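Local coordinates for 70 kDa protein (Xanthomonas sp., PDB 4B2N) that oxidatively cleaves rubber (polyisoprene) in a processive manner as a dioxygenase that carries two covalently attached c-type hemes, at residues Asp250-Ile255 against Pro430-Leu435. Sequence-based numbering, arbitrary orientation.
Sequences DAIGLI and PRRMRL. With HEC (heme c), chain C.
Ile-252 and Arg-432 meet at one propionate of a heme c and show how a carboxylate can be clamped by charge on one side and walled by hydrocarbon on another. The arginine grips it with two bonds. Arg-432 NE donates to heme O1D at 2.7 Å, nearly straight at 171°. Arg-432 NH2 reaches heme O2D at 2.9 Å, almost as straight. Each oxygen thus receives its own N-H, and the carboxylate carbon lies at the edge of the guanidinium, in its plane; this fork fixes the rotation of both flat groups and probably stabilises the ionised propionate. The chain of Arg-432 leaves with CG anti to the backbone N (chi1 164°) and then bends at chi2 (59°), which swings the guanidinium round to the propionate. A salt bridge from NH1 to Asp-303 OD2 gives the guanidinium a second anionic partner and helps hold it in place.

Such an arginine–propionate clamp is a familiar way of anchoring heme, and here it ties the loop between helices 423-426 and 439-446 to the heme. The type I turn Asp-250 to Gly-253 sets Ala-251 CB 3.6 Å from the heme meso carbon CHD. Ile-252, on this turn leading into helix 253-261, packs against both loop and propionate: it crosses the arginine at about a right angle and lays CG1 over one guanidinium face, 3.9 Å from Arg-432 NE, while its CD1 rests 3.8 Å from the propionate carbon CBD. Leu-435 CD2 presses on Ile-252 CG1 at a tight 3.5 Å and sits above the same guanidinium face, toward its rim. Beyond these segments, Thr-286 touches Arg-432 and hydrogen-bonds to the heme, and Phe-301 packs on Ile-252.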
ATOM      1  N   ASP A 250       6.407  -7.419   3.045  1.00 16.00           N
ATOM      2  CA  ASP A 250       5.564  -7.911   4.144  1.00 16.03           C
ATOM      3  C   ASP A 250       5.046  -6.743   5.014  1.00 16.02           C
ATOM      4  O   ASP A 250       4.842  -6.915   6.223  1.00 16.41           O
ATOM      5  CB  ASP A 250       6.296  -8.954   4.982  1.00 17.51           C
ATOM      6  CG  ASP A 250       7.497  -8.391   5.667  1.00 17.11           C
ATOM      7  OD1 ASP A 250       7.647  -7.158   5.591  1.00 16.54           O
ATOM      8  OD2 ASP A 250       8.286  -9.133   6.334  1.00 18.67           O
ATOM      9  N   ALA A 251       4.842  -5.571   4.395  1.00 14.31           N
ATOM     10  CA  ALA A 251       4.397  -4.377   5.147  1.00 14.50           C
ATOM     11  C   ALA A 251       3.163  -4.766   6.003  1.00 14.23           C
ATOM     12  O   ALA A 251       3.093  -4.466   7.203  1.00 14.33           O
ATOM     13  CB  ALA A 251       4.100  -3.164   4.194  1.00 13.22           C
ATOM     14  N   ILE A 252       2.145  -5.359   5.371  1.00 14.72           N
ATOM     15  CA  ILE A 252       0.926  -5.659   6.087  1.00 15.68           C
ATOM     16  C   ILE A 252       1.092  -6.646   7.281  1.00 15.20           C
ATOM     17  O   ILE A 252       0.257  -6.622   8.186  1.00 14.57           O
ATOM     18  CB  ILE A 252      -0.182  -6.165   5.092  1.00 16.61           C
ATOM     19  CG1 ILE A 252      -1.591  -5.949   5.650  1.00 18.07           C
ATOM     20  CG2 ILE A 252       0.030  -7.604   4.757  1.00 17.19           C
ATOM     21  CD1 ILE A 252      -1.872  -4.503   5.967  1.00 18.57           C
ATOM     22  N   GLY A 253       2.225  -7.399   7.298  1.00 14.94           N
ATOM     23  CA  GLY A 253       2.619  -8.313   8.423  1.00 15.00           C
ATOM     24  C   GLY A 253       2.692  -7.500   9.695  1.00 16.93           C
ATOM     25  O   GLY A 253       2.574  -8.051  10.808  1.00 15.23           O
ATOM     26  N   LEU A 254       2.819  -6.166   9.557  1.00 15.59           N
ATOM     27  CA  LEU A 254       2.926  -5.326  10.774  1.00 16.82           C
ATOM     28  C   LEU A 254       1.648  -5.445  11.568  1.00 17.34           C
ATOM     29  O   LEU A 254       1.687  -5.455  12.766  1.00 16.30           O
ATOM     30  CB  LEU A 254       3.043  -3.840  10.462  1.00 18.00           C
ATOM     31  CG  LEU A 254       3.803  -2.881  11.427  1.00 19.52           C
ATOM     32  CD1 LEU A 254       3.384  -1.401  11.266  1.00 17.95           C
ATOM     33  CD2 LEU A 254       4.014  -3.239  12.876  1.00 18.48           C
ATOM     34  N   ILE A 255       0.525  -5.496  10.867  1.00 17.08           N
ATOM     35  CA  ILE A 255      -0.756  -5.557  11.530  1.00 18.33           C
ATOM     36  C   ILE A 255      -0.810  -6.760  12.474  1.00 18.51           C
ATOM     37  O   ILE A 255      -1.340  -6.644  13.561  1.00 17.56           O
ATOM     38  CB  ILE A 255      -1.939  -5.641  10.495  1.00 18.28           C
ATOM     39  CG1 ILE A 255      -1.949  -4.401   9.616  1.00 17.46           C
ATOM     40  CG2 ILE A 255      -3.313  -5.908  11.211  1.00 21.27           C
ATOM     41  CD1 ILE A 255      -2.192  -3.098  10.351  1.00 20.38           C
ATOM     42  N   PRO A 430      -4.295 -16.382  -2.816  1.00 18.90           N
ATOM     43  CA  PRO A 430      -5.112 -16.202  -1.604  1.00 19.98           C
ATOM     44  C   PRO A 430      -4.346 -15.970  -0.318  1.00 17.65           C
ATOM     45  O   PRO A 430      -4.994 -15.865   0.708  1.00 20.79           O
ATOM     46  CB  PRO A 430      -5.807 -17.544  -1.462  1.00 20.41           C
ATOM     47  CG  PRO A 430      -4.786 -18.514  -2.002  1.00 22.05           C
ATOM     48  CD  PRO A 430      -4.103 -17.819  -3.156  1.00 21.32           C
ATOM     49  N   ARG A 431      -3.013 -15.891  -0.309  1.00 18.40           N
ATOM     50  CA  ARG A 431      -2.325 -15.879   1.000  1.00 18.05           C
ATOM     51  C   ARG A 431      -2.695 -14.604   1.744  1.00 18.06           C
ATOM     52  O   ARG A 431      -2.857 -14.631   2.977  1.00 17.75           O
ATOM     53  CB  ARG A 431      -0.795 -15.885   0.925  1.00 17.68           C
ATOM     54  CG  ARG A 431      -0.167 -17.089   0.227  1.00 21.23           C
ATOM     55  CD  ARG A 431      -0.646 -18.381   0.912  1.00 25.01           C
ATOM     56  NE  ARG A 431       0.082 -19.532   0.374  1.00 29.77           N
ATOM     57  CZ  ARG A 431       0.048 -20.769   0.869  1.00 32.10           C
ATOM     58  NH1 ARG A 431      -0.677 -21.038   1.951  1.00 30.80           N
ATOM     59  NH2 ARG A 431       0.772 -21.733   0.272  1.00 32.26           N
ATOM     60  N   ARG A 432      -2.797 -13.489   1.008  1.00 17.19           N
ATOM     61  CA  ARG A 432      -3.011 -12.217   1.670  1.00 16.70           C
ATOM     62  C   ARG A 432      -4.397 -12.201   2.384  1.00 19.66           C
ATOM     63  O   ARG A 432      -4.546 -11.662   3.452  1.00 19.17           O
ATOM     64  CB  ARG A 432      -2.979 -11.082   0.622  1.00 15.67           C
ATOM     65  CG  ARG A 432      -3.561  -9.722   1.090  1.00 15.84           C
ATOM     66  CD  ARG A 432      -2.788  -9.206   2.336  1.00 16.66           C
ATOM     67  NE  ARG A 432      -3.344  -7.916   2.717  1.00 15.83           N
ATOM     68  CZ  ARG A 432      -4.478  -7.772   3.410  1.00 18.00           C
ATOM     69  NH1 ARG A 432      -5.096  -8.855   3.920  1.00 19.46           N
ATOM     70  NH2 ARG A 432      -4.963  -6.554   3.669  1.00 17.65           N
ATOM     71  N   MET A 433      -5.422 -12.771   1.765  1.00 22.39           N
ATOM     72  CA  MET A 433      -6.731 -12.699   2.377  1.00 28.82           C
ATOM     73  C   MET A 433      -6.860 -13.473   3.720  1.00 32.35           C
ATOM     74  O   MET A 433      -7.845 -13.282   4.456  1.00 38.33           O
ATOM     75  CB  MET A 433      -7.849 -13.050   1.378  1.00 30.74           C
ATOM     76  CG  MET A 433      -8.036 -14.522   1.175  1.00 33.32           C
ATOM     77  SD  MET A 433      -9.687 -14.412   0.532  1.00 41.84           S
ATOM     78  CE  MET A 433     -10.696 -14.356   2.010  1.00 31.05           C
ATOM     79  N   ARG A 434      -5.850 -14.247   4.086  1.00 31.51           N
ATOM     80  CA  ARG A 434      -5.794 -14.901   5.398  1.00 30.67           C
ATOM     81  C   ARG A 434      -5.176 -14.073   6.535  1.00 32.56           C
ATOM     82  O   ARG A 434      -5.142 -14.503   7.696  1.00 29.15           O
ATOM     83  CB  ARG A 434      -5.016 -16.232   5.285  1.00 38.49           C
ATOM     84  CG  ARG A 434      -5.211 -16.954   3.942  1.00 41.67           C
ATOM     85  CD  ARG A 434      -6.487 -17.755   3.914  1.00 42.83           C
ATOM     86  NE  ARG A 434      -6.803 -18.481   2.663  1.00 47.47           N
ATOM     87  CZ  ARG A 434      -6.035 -19.374   2.025  1.00 46.92           C
ATOM     88  NH1 ARG A 434      -4.787 -19.639   2.405  1.00 47.12           N
ATOM     89  NH2 ARG A 434      -6.511 -19.969   0.931  1.00 44.95           N
ATOM     90  N   LEU A 435      -4.642 -12.908   6.217  1.00 25.97           N
ATOM     91  CA  LEU A 435      -4.017 -12.111   7.245  1.00 29.16           C
ATOM     92  C   LEU A 435      -4.872 -12.001   8.534  1.00 28.75           C
ATOM     93  O   LEU A 435      -4.376 -12.266   9.639  1.00 30.74           O
ATOM     94  CB  LEU A 435      -3.676 -10.720   6.708  1.00 27.23           C
ATOM     95  CG  LEU A 435      -3.229  -9.684   7.742  1.00 29.31           C
ATOM     96  CD1 LEU A 435      -1.761  -9.821   8.070  1.00 28.00           C
ATOM     97  CD2 LEU A 435      -3.577  -8.298   7.226  1.00 28.47           C
TER
HETATM   98 FE   HEC C 700       1.247   1.912   3.233  1.00 12.72          FE
HETATM   99  CHA HEC C 700      -1.720   0.273   2.401  1.00 12.17           C
HETATM  100  CHB HEC C 700      -0.567   4.823   4.002  1.00 12.20           C
HETATM  101  CHC HEC C 700       4.052   3.401   4.758  1.00 12.80           C
HETATM  102  CHD HEC C 700       3.085  -0.601   1.957  1.00 12.71           C
HETATM  103  NA  HEC C 700      -0.629   2.431   3.254  1.00 12.51           N
HETATM  104  C1A HEC C 700      -1.726   1.692   2.719  1.00 12.76           C
HETATM  105  C2A HEC C 700      -2.943   2.479   2.586  1.00 12.89           C
HETATM  106  C3A HEC C 700      -2.655   3.796   3.048  1.00 12.45           C
HETATM  107  C4A HEC C 700      -1.236   3.736   3.420  1.00 12.89           C
HETATM  108  CMA HEC C 700      -3.585   4.993   3.053  1.00 13.07           C
HETATM  109  CAA HEC C 700      -4.332   2.044   2.052  1.00 12.98           C
HETATM  110  CBA HEC C 700      -4.226   2.068   0.526  1.00 12.66           C
HETATM  111  CGA HEC C 700      -5.456   1.490  -0.151  1.00 13.12           C
HETATM  112  O1A HEC C 700      -5.991   0.396   0.239  1.00 13.21           O
HETATM  113  O2A HEC C 700      -5.819   2.128  -1.143  1.00 14.42           O
HETATM  114  NB  HEC C 700       1.594   3.653   4.249  1.00 12.51           N
HETATM  115  C1B HEC C 700       0.818   4.735   4.385  1.00 12.98           C
HETATM  116  C2B HEC C 700       1.404   5.856   5.104  1.00 12.39           C
HETATM  117  C3B HEC C 700       2.732   5.438   5.340  1.00 11.59           C
HETATM  118  C4B HEC C 700       2.781   4.116   4.725  1.00 13.61           C
HETATM  119  CMB HEC C 700       0.641   7.078   5.424  1.00 12.86           C
HETATM  120  CAB HEC C 700       3.841   6.121   6.096  1.00 12.22           C
HETATM  121  CBB HEC C 700       3.578   6.333   7.476  1.00 11.05           C
HETATM  122  NC  HEC C 700       3.196   1.575   3.369  1.00 12.69           N
HETATM  123  C1C HEC C 700       4.258   2.183   4.013  1.00 13.19           C
HETATM  124  C2C HEC C 700       5.565   1.527   3.753  1.00 13.55           C
HETATM  125  C3C HEC C 700       5.230   0.333   2.948  1.00 13.07           C
HETATM  126  C4C HEC C 700       3.785   0.396   2.747  1.00 12.64           C
HETATM  127  CMC HEC C 700       6.888   2.017   4.330  1.00 13.55           C
HETATM  128  CAC HEC C 700       6.140  -0.739   2.430  1.00 14.24           C
HETATM  129  CBC HEC C 700       7.150  -1.201   3.280  1.00 14.03           C
HETATM  130  ND  HEC C 700       0.743   0.143   2.358  1.00 12.62           N
HETATM  131  C1D HEC C 700       1.631  -0.745   1.913  1.00 12.80           C
HETATM  132  C2D HEC C 700       1.040  -1.896   1.312  1.00 12.27           C
HETATM  133  C3D HEC C 700      -0.358  -1.641   1.457  1.00 12.76           C
HETATM  134  C4D HEC C 700      -0.436  -0.356   2.141  1.00 12.34           C
HETATM  135  CMD HEC C 700       1.648  -3.094   0.675  1.00 12.63           C
HETATM  136  CAD HEC C 700      -1.426  -2.613   1.095  1.00 13.05           C
HETATM  137  CBD HEC C 700      -1.352  -3.552   2.362  1.00 13.50           C
HETATM  138  CGD HEC C 700      -2.288  -4.723   2.175  1.00 15.14           C
HETATM  139  O1D HEC C 700      -1.841  -5.856   1.861  1.00 15.60           O
HETATM  140  O2D HEC C 700      -3.535  -4.460   2.255  1.00 14.68           O